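Local coordinates for STIL N-terminal domain-containing protein (Trichoplax adhaerens, PDB 5OI9) that probably takes part in centriole assembly, as STIL proteins do, with this N-terminal domain likely to serve as a site for binding partners such as CEP85, at residues 66-71 against 123-128; 74-79 against 86-91; 192-197 against 313-318; 227-232 against 258-263. One frame throughout, in Å; residues are numbered along the deposited sequence.

The four contacts all pair antiparallel strands of the STIL N-terminal domain, but in two different sheets. Interactions 1 and 2 share strand 69-79, which pairs with strand 118-126 near one end and with strand 85-97 further along; their centres are about 23 Å apart, and interaction 2 is nested within the loop that interaction 1 closes. Interactions 3 and 4 follow later, in the seven-stranded mixed sheet, with centres about 19 Å apart and interaction 4 nested inside interaction 3. Interactions 1 and 4 lie on opposite sides of the chain's centre, about 42 Å between centres, whereas the nearest atoms of interactions 2 and 4 are about 6 Å apart. The two sheets lie toward different ends of the domain.

Interaction 1: residues 66-71 against 123-128; sequences KRIQKF and SMQLAC
Gln69 and Met124 face each other as a hydrogen-bonded antiparallel pair in the pairing of strands 69-79 and 118-126. Gln69 N donates to Met124 O at 2.8 Å, and Met124 N returns a bond to Gln69 O at 3.1 Å, so the main-chain polar groups of this pair satisfy one another. Gln69 OE1 also comes near Met124 O, but two acceptors cannot bond, and that approach is doubtful as modelled. At the next pair Lys70 NZ donates to Ser123 OG at 3.0 Å; the lysine bends at chi2 (-69°), which folds its ammonium back to the hydroxyl, and serine is short and offers an acceptor there. Beside it Ile68 CG2 rests 3.8 Å from Ser123 CB. The poorly ordered Arg67 brings NH1 2.8 Å from Gln125 OE1, at a poor angle for a hydrogen bond. The backbones of Ser123 and Gln125 bond to Ala172 of strand 167-176, and a water accepts from Leu126 N at 2.9 Å. On the opposite face Met124, present as selenomethionine, makes an edge-on Met-aromatic contact, its SE 5.1 Å from the centroid of the Phe71 ring. Helix 45-61 covers this side, through Ala55 and Leu58 on Phe71. The contact is therefore two-faced: a polarisable selenium side chain and an aromatic ring pack under the helix, while the lysine-serine bond lies on the more exposed face, where water can probably share in solvating the ammonium.

Interaction 2: residues 74-79 against 86-91; sequences LGSLNI and IINIDR
Leu74 O is gripped by two backbone donors, Asp90 N and Arg91 N, each at 3.3 Å and each a weak bond. Two residues facing one define a classic beta bulge in the hairpin of strands 69-79 and 85-97. Leu74 N makes the firmer bond, donating to Arg91 O at 2.8 Å. Beyond the bulge the ladder is regular, with paired bonds between Ser76 and Asn88 and between Asn78 and Ile86. Gly75 suits its place because its CA lies only 3.9 Å from Ile89 CA, and a side chain there would be pressed by Asn88 O and Ile89. On one face Leu77 CD1 meets Ile87 CD1 at 3.7 Å. On the other, the guanidinium of Arg91 lies flat over Leu74, whose CB stands 3.6 Å above the centre of its plane; the chain bends at chi3 (-68°) to lay it there. Asp90 OD1, in plane at the edge, makes a salt bridge with Arg91 NE at 3.5 Å, and Asp117 makes a second with NH2. Without the guanidinium, as with a leucine here, Asp90 and Asp117 would probably lose their shared cation. The arginine thus combines apolar packing with what is probably partial neutralisation of two carboxylates at the irregular end of the hairpin.

Interaction 3: residues 192-197 against 313-318; sequences PSALIT and CSFSGK
Phe315 turns its ring across to Ala194 of segment 192-197: with CG anti to the backbone N (chi1 172°) and the ring turned by chi2 of 63°, one face comes to lie against the alanine. Ile196 is bent at chi2 (-65°), which sends its CD1 to Phe315 CB, 3.9 Å away, the two side chains crossing at about a right angle. These groups pack beside the antiparallel pairing of strands 196-200 and 309-314 in the seven-stranded mixed sheet. Ala194 CB lies 3.4 Å above the plane of the Phe315 ring, offset toward its rim, in a CH-pi contact, and on the opposite face Gly317 N stands 3.3 Å from the plane. A methyl group suits this spot, being small enough to approach the ring so closely. The ring edge meets the backbone too, as Phe315 CD1 is 3.1 Å from Leu195 O. Deeper in, Ile196 CG2 touches Cys313 CB at 3.8 Å, both compact apolar groups on the buried side. Helix 270-281 packs on Ile196 through Trp273 and Leu280, and Trp273 NE1 donates to Ala194 O. Strand 296-302 continues the sheet beyond Cys313, which bonds through its backbone to Phe296. On the other side, Thr197 and Ser314 are neighbours with short hydroxyl-bearing chains, fitting a partly solvent-exposed surface, and a water joins Thr197 O to Ser314 OG. Their backbones are locked by two bonds: Thr197 N to Ser314 O at 2.9 Å, and Ser314 N to Thr197 O at 2.8 Å, in the carbonyl plane.

Interaction 4: residues 227-232 against 258-263; sequences TQKSGY and GIWVDG
Trp260 lays its indole across Gly231, the residue opposite it in an antiparallel ladder of strands 229-235 and 256-264, next to each other in the seven-stranded mixed sheet. Gly231 N donates to Trp260 O at 3.0 Å and Trp260 N to Gly231 O, holding the pair in register. The indole's CG occupies the position between backbone N and carbonyl carbon (chi1 62°), which tips the ring over the neighbouring strand. Gly231 N stands 3.3 Å above the centre of the ring plane, and Gly231 CA makes a CH-pi contact 3.6 Å from the centroid of the five-membered ring. Only glycine fits beneath, since a CB would collide with Trp260 NE1. That nitrogen is satisfied by Val244 O on the next strand, and Leu211 and Leu215 of helix 210-216 touch the indole. Were an alanine to stand at Trp260, a gap is likely to open over Gly231 and Val244 O to lose its indole donor. Lys229, on the same face, runs its extended chain beside Asp262 and obliquely past the six-membered ring, with CG 4.0 Å from Trp260 CZ3; Lys229 NZ is 4.7 Å from Asp262 OD2, opposite charges near each other but not in contact. Lys229 O takes a bond from Asp262 N at 2.8 Å. On the other face Tyr232, large and aromatic, packs against Tyr279 of helix 270-281, and the branched Ile259 lies against it, Tyr232 CD1 3.7 Å from Ile259 CG2.

Interaction 1: residues 66-71 against 123-128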
# COMPACT_ATOMS: atom_id res chain seq x y z
N LYS A 66 -17.82 23.08 10.25
CA LYS A 66 -18.56 21.84 10.43
C LYS A 66 -18.17 21.21 11.76
O LYS A 66 -17.05 21.36 12.23
CB LYS A 66 -18.28 20.87 9.28
CG LYS A 66 -18.84 21.31 7.93
CD LYS A 66 -18.47 20.31 6.84
CE LYS A 66 -19.58 20.19 5.82
NZ LYS A 66 -20.84 19.67 6.44
N ARG A 67 -19.13 20.52 12.38
CA ARG A 67 -18.86 19.91 13.68
C ARG A 67 -17.68 18.95 13.60
O ARG A 67 -16.87 18.86 14.53
CB ARG A 67 -20.11 19.20 14.19
CG ARG A 67 -20.03 18.78 15.65
CD ARG A 67 -21.34 18.15 16.10
NE ARG A 67 -21.81 17.17 15.13
CZ ARG A 67 -21.38 15.91 15.08
NH1 ARG A 67 -20.46 15.48 15.94
NH2 ARG A 67 -21.86 15.08 14.17
N ILE A 68 -17.55 18.25 12.48
CA ILE A 68 -16.41 17.37 12.22
C ILE A 68 -15.55 18.03 11.15
O ILE A 68 -15.98 18.17 9.99
CB ILE A 68 -16.86 15.97 11.78
CG1 ILE A 68 -17.72 15.33 12.88
CG2 ILE A 68 -15.66 15.11 11.44
CD1 ILE A 68 -18.19 13.95 12.55
N GLN A 69 -14.35 18.44 11.52
CA GLN A 69 -13.41 19.00 10.56
C GLN A 69 -12.75 17.89 9.75
O GLN A 69 -12.52 16.78 10.24
CB GLN A 69 -12.34 19.83 11.27
CG GLN A 69 -12.86 21.13 11.87
CD GLN A 69 -13.08 21.03 13.37
OE1 GLN A 69 -13.21 19.94 13.93
NE2 GLN A 69 -13.11 22.18 14.04
N LYS A 70 -12.44 18.21 8.50
CA LYS A 70 -11.83 17.26 7.56
C LYS A 70 -10.44 17.78 7.20
O LYS A 70 -10.32 18.81 6.52
CB LYS A 70 -12.69 17.09 6.31
CG LYS A 70 -14.08 16.57 6.57
CD LYS A 70 -14.06 15.12 7.02
CE LYS A 70 -15.46 14.53 7.04
NZ LYS A 70 -15.44 13.07 7.36
N PHE A 71 -9.41 17.06 7.62
CA PHE A 71 -8.04 17.41 7.27
C PHE A 71 -7.31 16.21 6.67
O PHE A 71 -7.93 15.18 6.39
CB PHE A 71 -7.26 17.91 8.49
CG PHE A 71 -7.88 19.08 9.18
CD1 PHE A 71 -7.99 20.31 8.54
CD2 PHE A 71 -8.32 18.97 10.49
CE1 PHE A 71 -8.55 21.39 9.18
CE2 PHE A 71 -8.88 20.06 11.14
CZ PHE A 71 -9.00 21.27 10.49
N SER A 123 -10.38 13.06 10.32
CA SER A 123 -11.62 13.65 10.81
C SER A 123 -11.46 13.92 12.30
O SER A 123 -11.11 13.02 13.07
CB SER A 123 -12.81 12.72 10.58
OG SER A 123 -13.14 12.64 9.20
N MSE A 124 -11.70 15.16 12.70
CA MSE A 124 -11.67 15.46 14.12
C MSE A 124 -12.80 16.37 14.58
O MSE A 124 -13.28 17.22 13.84
CB MSE A 124 -10.32 16.04 14.53
CG MSE A 124 -9.80 17.19 13.71
SE MSE A 124 -7.91 17.41 14.13
CE MSE A 124 -8.00 17.21 16.06
N GLN A 125 -13.23 16.15 15.82
CA GLN A 125 -14.34 16.88 16.41
C GLN A 125 -14.06 17.12 17.88
O GLN A 125 -13.44 16.29 18.56
CB GLN A 125 -15.66 16.12 16.25
CG GLN A 125 -15.64 14.71 16.82
CD GLN A 125 -17.01 14.05 16.83
OE1 GLN A 125 -18.02 14.72 17.02
NE2 GLN A 125 -17.04 12.74 16.62
N LEU A 126 -14.51 18.27 18.37
CA LEU A 126 -14.41 18.59 19.78
C LEU A 126 -15.37 17.73 20.58
O LEU A 126 -16.57 17.66 20.27
CB LEU A 126 -14.70 20.08 20.00
CG LEU A 126 -14.69 20.63 21.43
CD1 LEU A 126 -13.28 20.58 22.01
CD2 LEU A 126 -15.23 22.05 21.46
N ALA A 127 -14.86 17.04 21.60
CA ALA A 127 -15.70 16.20 22.44
C ALA A 127 -16.70 17.05 23.21
O ALA A 127 -16.38 18.15 23.66
CB ALA A 127 -14.85 15.39 23.42
N CYS A 128 -17.92 16.54 23.35
CA CYS A 128 -18.97 17.23 24.08
C CYS A 128 -19.93 16.19 24.65
O CYS A 128 -19.67 14.99 24.59
CB CYS A 128 -19.69 18.24 23.17
SG CYS A 128 -20.60 17.50 21.80
O HOH W 1 -16.17 19.90 16.62

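Interaction 2: residues 74-79 against 86-91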
# COMPACT_ATOMS: atom_id res chain seq x y z
N LEU A 74 -0.10 13.35 6.60
CA LEU A 74 0.80 12.86 5.56
C LEU A 74 1.86 11.99 6.20
O LEU A 74 2.46 12.37 7.21
CB LEU A 74 1.44 14.02 4.78
CG LEU A 74 0.48 14.98 4.10
CD1 LEU A 74 1.23 15.97 3.23
CD2 LEU A 74 -0.57 14.23 3.29
N GLY A 75 2.09 10.81 5.61
CA GLY A 75 3.05 9.87 6.14
C GLY A 75 3.90 9.27 5.03
O GLY A 75 3.73 9.57 3.85
N SER A 76 4.83 8.42 5.45
CA SER A 76 5.67 7.67 4.54
C SER A 76 5.58 6.19 4.88
O SER A 76 5.37 5.82 6.04
CB SER A 76 7.13 8.13 4.61
OG SER A 76 7.66 7.95 5.91
N LEU A 77 5.72 5.35 3.86
CA LEU A 77 5.64 3.90 4.01
C LEU A 77 7.06 3.34 4.04
O LEU A 77 7.83 3.54 3.09
CB LEU A 77 4.82 3.29 2.88
CG LEU A 77 4.54 1.78 2.95
CD1 LEU A 77 3.15 1.49 2.41
CD2 LEU A 77 5.58 1.00 2.16
N ASN A 78 7.39 2.62 5.11
CA ASN A 78 8.73 2.07 5.30
C ASN A 78 8.63 0.58 5.60
O ASN A 78 7.68 0.12 6.25
CB ASN A 78 9.47 2.79 6.44
CG ASN A 78 9.42 4.31 6.29
OD1 ASN A 78 10.10 4.88 5.44
ND2 ASN A 78 8.62 4.96 7.13
N ILE A 79 9.62 -0.17 5.13
CA ILE A 79 9.69 -1.62 5.28
C ILE A 79 11.06 -1.95 5.85
O ILE A 79 12.08 -1.65 5.22
CB ILE A 79 9.46 -2.34 3.94
CG1 ILE A 79 8.20 -1.80 3.26
CG2 ILE A 79 9.32 -3.83 4.15
CD1 ILE A 79 7.96 -2.39 1.89
N ILE A 86 5.66 -0.31 8.11
CA ILE A 86 5.40 0.73 9.10
C ILE A 86 5.05 2.02 8.36
O ILE A 86 5.75 2.39 7.40
CB ILE A 86 6.61 0.96 10.02
CG1 ILE A 86 6.93 -0.30 10.82
CG2 ILE A 86 6.35 2.14 10.96
CD1 ILE A 86 8.08 -0.14 11.79
N ILE A 87 3.99 2.68 8.79
CA ILE A 87 3.61 3.99 8.27
C ILE A 87 4.05 5.04 9.28
O ILE A 87 3.62 5.00 10.44
CB ILE A 87 2.09 4.08 8.00
CG1 ILE A 87 1.63 2.92 7.12
CG2 ILE A 87 1.74 5.41 7.36
CD1 ILE A 87 2.34 2.84 5.79
N ASN A 88 4.90 5.96 8.85
CA ASN A 88 5.43 7.02 9.72
C ASN A 88 4.68 8.31 9.40
O ASN A 88 4.95 8.95 8.38
CB ASN A 88 6.93 7.18 9.53
CG ASN A 88 7.56 8.10 10.56
OD1 ASN A 88 7.12 8.15 11.71
ND2 ASN A 88 8.59 8.83 10.15
N ILE A 89 3.76 8.69 10.27
CA ILE A 89 2.92 9.87 10.07
C ILE A 89 3.51 11.02 10.87
O ILE A 89 3.60 10.95 12.11
CB ILE A 89 1.47 9.60 10.50
CG1 ILE A 89 0.90 8.40 9.74
CG2 ILE A 89 0.60 10.83 10.28
CD1 ILE A 89 -0.54 8.07 10.09
N ASP A 90 3.91 12.10 10.18
CA ASP A 90 4.59 13.21 10.85
C ASP A 90 4.24 14.58 10.27
O ASP A 90 4.91 15.56 10.61
CB ASP A 90 6.11 13.01 10.80
CG ASP A 90 6.66 13.07 9.39
OD1 ASP A 90 5.90 12.79 8.43
OD2 ASP A 90 7.85 13.41 9.23
N ARG A 91 3.21 14.69 9.43
CA ARG A 91 2.87 15.96 8.81
C ARG A 91 1.37 16.17 8.83
O ARG A 91 0.61 15.27 8.46
CB ARG A 91 3.39 16.03 7.37
CG ARG A 91 4.88 16.32 7.26
CD ARG A 91 5.35 16.06 5.85
NE ARG A 91 5.30 14.64 5.52
CZ ARG A 91 5.07 14.16 4.31
NH1 ARG A 91 4.86 14.99 3.29
NH2 ARG A 91 5.03 12.85 4.11

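Interaction 3: residues 192-197 against 313-318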
# COMPACT_ATOMS: atom_id res chain seq x y z
N PRO A 192 -6.71 -5.24 0.65
CA PRO A 192 -7.24 -6.40 -0.07
C PRO A 192 -6.72 -7.68 0.56
O PRO A 192 -5.55 -7.78 0.93
CB PRO A 192 -6.72 -6.21 -1.50
CG PRO A 192 -6.46 -4.76 -1.62
CD PRO A 192 -6.03 -4.30 -0.26
N SER A 193 -7.61 -8.66 0.70
CA SER A 193 -7.25 -9.91 1.36
C SER A 193 -6.65 -10.94 0.41
O SER A 193 -6.06 -11.91 0.88
CB SER A 193 -8.47 -10.51 2.06
OG SER A 193 -9.48 -10.82 1.12
N ALA A 194 -6.76 -10.74 -0.90
CA ALA A 194 -6.38 -11.76 -1.87
C ALA A 194 -4.97 -12.29 -1.61
O ALA A 194 -4.01 -11.53 -1.50
CB ALA A 194 -6.46 -11.18 -3.29
N LEU A 195 -4.87 -13.62 -1.51
CA LEU A 195 -3.59 -14.31 -1.44
C LEU A 195 -3.14 -14.70 -2.84
O LEU A 195 -3.92 -15.28 -3.60
CB LEU A 195 -3.68 -15.55 -0.56
CG LEU A 195 -3.92 -15.41 0.94
CD1 LEU A 195 -3.85 -16.78 1.61
CD2 LEU A 195 -2.92 -14.46 1.56
N ILE A 196 -1.89 -14.39 -3.18
CA ILE A 196 -1.30 -14.83 -4.43
C ILE A 196 -0.54 -16.12 -4.18
O ILE A 196 0.38 -16.16 -3.36
CB ILE A 196 -0.37 -13.76 -5.02
CG1 ILE A 196 -1.14 -12.48 -5.34
CG2 ILE A 196 0.34 -14.29 -6.26
CD1 ILE A 196 -2.17 -12.64 -6.43
N THR A 197 -0.95 -17.19 -4.86
CA THR A 197 -0.21 -18.45 -4.83
C THR A 197 0.93 -18.38 -5.84
O THR A 197 0.71 -18.08 -7.01
CB THR A 197 -1.13 -19.62 -5.16
OG1 THR A 197 -2.27 -19.60 -4.29
CG2 THR A 197 -0.39 -20.94 -4.99
N CYS A 313 2.34 -17.49 -10.86
CA CYS A 313 1.47 -16.93 -9.84
C CYS A 313 0.01 -17.12 -10.24
O CYS A 313 -0.33 -17.02 -11.43
CB CYS A 313 1.76 -15.45 -9.62
SG CYS A 313 3.49 -15.09 -9.29
N SER A 314 -0.84 -17.37 -9.26
CA SER A 314 -2.26 -17.56 -9.51
C SER A 314 -3.07 -16.99 -8.35
O SER A 314 -2.59 -16.88 -7.22
CB SER A 314 -2.60 -19.04 -9.70
OG SER A 314 -2.43 -19.77 -8.49
N PHE A 315 -4.31 -16.63 -8.66
CA PHE A 315 -5.28 -16.25 -7.65
C PHE A 315 -6.65 -16.76 -8.08
O PHE A 315 -7.01 -16.66 -9.25
CB PHE A 315 -5.34 -14.74 -7.43
CG PHE A 315 -6.46 -14.31 -6.53
CD1 PHE A 315 -6.49 -14.73 -5.21
CD2 PHE A 315 -7.49 -13.52 -7.00
CE1 PHE A 315 -7.53 -14.35 -4.37
CE2 PHE A 315 -8.53 -13.14 -6.17
CZ PHE A 315 -8.54 -13.55 -4.85
N SER A 316 -7.40 -17.29 -7.12
CA SER A 316 -8.69 -17.88 -7.42
C SER A 316 -9.79 -17.57 -6.42
O SER A 316 -10.93 -17.97 -6.65
CB SER A 316 -8.54 -19.41 -7.54
OG SER A 316 -8.11 -19.97 -6.32
N GLY A 317 -9.49 -16.88 -5.32
CA GLY A 317 -10.47 -16.60 -4.28
C GLY A 317 -11.41 -15.46 -4.62
O GLY A 317 -11.71 -15.19 -5.79
N LYS A 318 -11.87 -14.77 -3.58
CA LYS A 318 -12.84 -13.70 -3.73
C LYS A 318 -12.13 -12.39 -4.05
O LYS A 318 -11.21 -11.98 -3.33
CB LYS A 318 -13.68 -13.55 -2.45
CG LYS A 318 -14.42 -14.81 -2.05
CD LYS A 318 -15.40 -15.24 -3.13
CE LYS A 318 -16.17 -16.49 -2.71
NZ LYS A 318 -17.20 -16.85 -3.72
O HOH W 2 0.58 -20.59 -9.11

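Interaction 4: residues 227-232 against 258-263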
# COMPACT_ATOMS: atom_id res chain seq x y z
N THR A 227 14.25 0.52 -3.87
CA THR A 227 14.68 0.67 -5.26
C THR A 227 13.96 -0.34 -6.15
O THR A 227 14.55 -0.92 -7.06
CB THR A 227 16.19 0.51 -5.40
OG1 THR A 227 16.62 -0.67 -4.70
CG2 THR A 227 16.89 1.71 -4.85
N GLN A 228 12.68 -0.56 -5.89
CA GLN A 228 11.90 -1.49 -6.68
C GLN A 228 11.43 -0.84 -7.97
O GLN A 228 11.07 0.34 -8.00
CB GLN A 228 10.70 -2.00 -5.89
CG GLN A 228 11.05 -2.81 -4.66
CD GLN A 228 11.30 -1.95 -3.44
OE1 GLN A 228 10.70 -0.88 -3.29
NE2 GLN A 228 12.19 -2.40 -2.56
N LYS A 229 11.45 -1.62 -9.05
CA LYS A 229 10.76 -1.26 -10.28
C LYS A 229 10.17 -2.52 -10.87
O LYS A 229 10.59 -3.64 -10.56
CB LYS A 229 11.69 -0.55 -11.28
CG LYS A 229 12.87 -1.37 -11.75
CD LYS A 229 13.67 -0.59 -12.79
CE LYS A 229 14.66 -1.47 -13.54
NZ LYS A 229 15.18 -0.78 -14.76
N SER A 230 9.15 -2.34 -11.71
CA SER A 230 8.46 -3.48 -12.28
C SER A 230 7.95 -3.11 -13.66
O SER A 230 7.89 -1.94 -14.04
CB SER A 230 7.30 -3.94 -11.39
OG SER A 230 6.18 -3.07 -11.53
N GLY A 231 7.59 -4.14 -14.42
CA GLY A 231 7.01 -3.97 -15.73
C GLY A 231 6.15 -5.16 -16.07
O GLY A 231 5.70 -5.89 -15.18
N TYR A 232 5.93 -5.39 -17.36
CA TYR A 232 5.03 -6.45 -17.79
C TYR A 232 5.73 -7.32 -18.82
O TYR A 232 6.74 -6.93 -19.42
CB TYR A 232 3.72 -5.85 -18.32
CG TYR A 232 3.05 -5.01 -17.25
CD1 TYR A 232 2.22 -5.60 -16.31
CD2 TYR A 232 3.29 -3.65 -17.15
CE1 TYR A 232 1.62 -4.84 -15.31
CE2 TYR A 232 2.70 -2.88 -16.16
CZ TYR A 232 1.87 -3.49 -15.24
OH TYR A 232 1.27 -2.73 -14.25
N GLY A 258 2.18 -11.83 -17.85
CA GLY A 258 2.68 -11.71 -16.50
C GLY A 258 3.45 -10.41 -16.32
O GLY A 258 3.23 -9.44 -17.03
N ILE A 259 4.36 -10.44 -15.34
CA ILE A 259 5.08 -9.26 -14.89
C ILE A 259 6.54 -9.62 -14.62
O ILE A 259 6.90 -10.79 -14.49
CB ILE A 259 4.46 -8.65 -13.61
CG1 ILE A 259 4.54 -9.67 -12.46
CG2 ILE A 259 3.03 -8.21 -13.85
CD1 ILE A 259 4.03 -9.14 -11.13
N TRP A 260 7.37 -8.59 -14.55
CA TRP A 260 8.72 -8.71 -14.02
C TRP A 260 8.91 -7.70 -12.90
O TRP A 260 8.30 -6.63 -12.91
CB TRP A 260 9.79 -8.52 -15.11
CG TRP A 260 9.80 -7.17 -15.77
CD1 TRP A 260 9.19 -6.83 -16.94
CD2 TRP A 260 10.48 -6.00 -15.31
NE1 TRP A 260 9.43 -5.51 -17.24
CE2 TRP A 260 10.22 -4.97 -16.25
CE3 TRP A 260 11.27 -5.70 -14.20
CZ2 TRP A 260 10.72 -3.68 -16.11
CZ3 TRP A 260 11.76 -4.42 -14.05
CH2 TRP A 260 11.49 -3.43 -15.00
N VAL A 261 9.72 -8.07 -11.91
CA VAL A 261 9.98 -7.24 -10.75
C VAL A 261 11.48 -7.23 -10.48
O VAL A 261 12.14 -8.27 -10.55
CB VAL A 261 9.19 -7.72 -9.51
CG1 VAL A 261 9.61 -6.93 -8.27
CG2 VAL A 261 7.69 -7.59 -9.74
N ASP A 262 12.01 -6.05 -10.16
CA ASP A 262 13.43 -5.86 -9.90
C ASP A 262 13.61 -5.12 -8.57
O ASP A 262 12.74 -4.35 -8.15
CB ASP A 262 14.08 -5.06 -11.04
CG ASP A 262 15.56 -4.83 -10.82
OD1 ASP A 262 16.20 -5.63 -10.11
OD2 ASP A 262 16.09 -3.83 -11.36
N GLY A 263 14.73 -5.38 -7.91
CA GLY A 263 15.12 -4.61 -6.75
C GLY A 263 14.60 -5.09 -5.42
O GLY A 263 14.49 -4.28 -4.49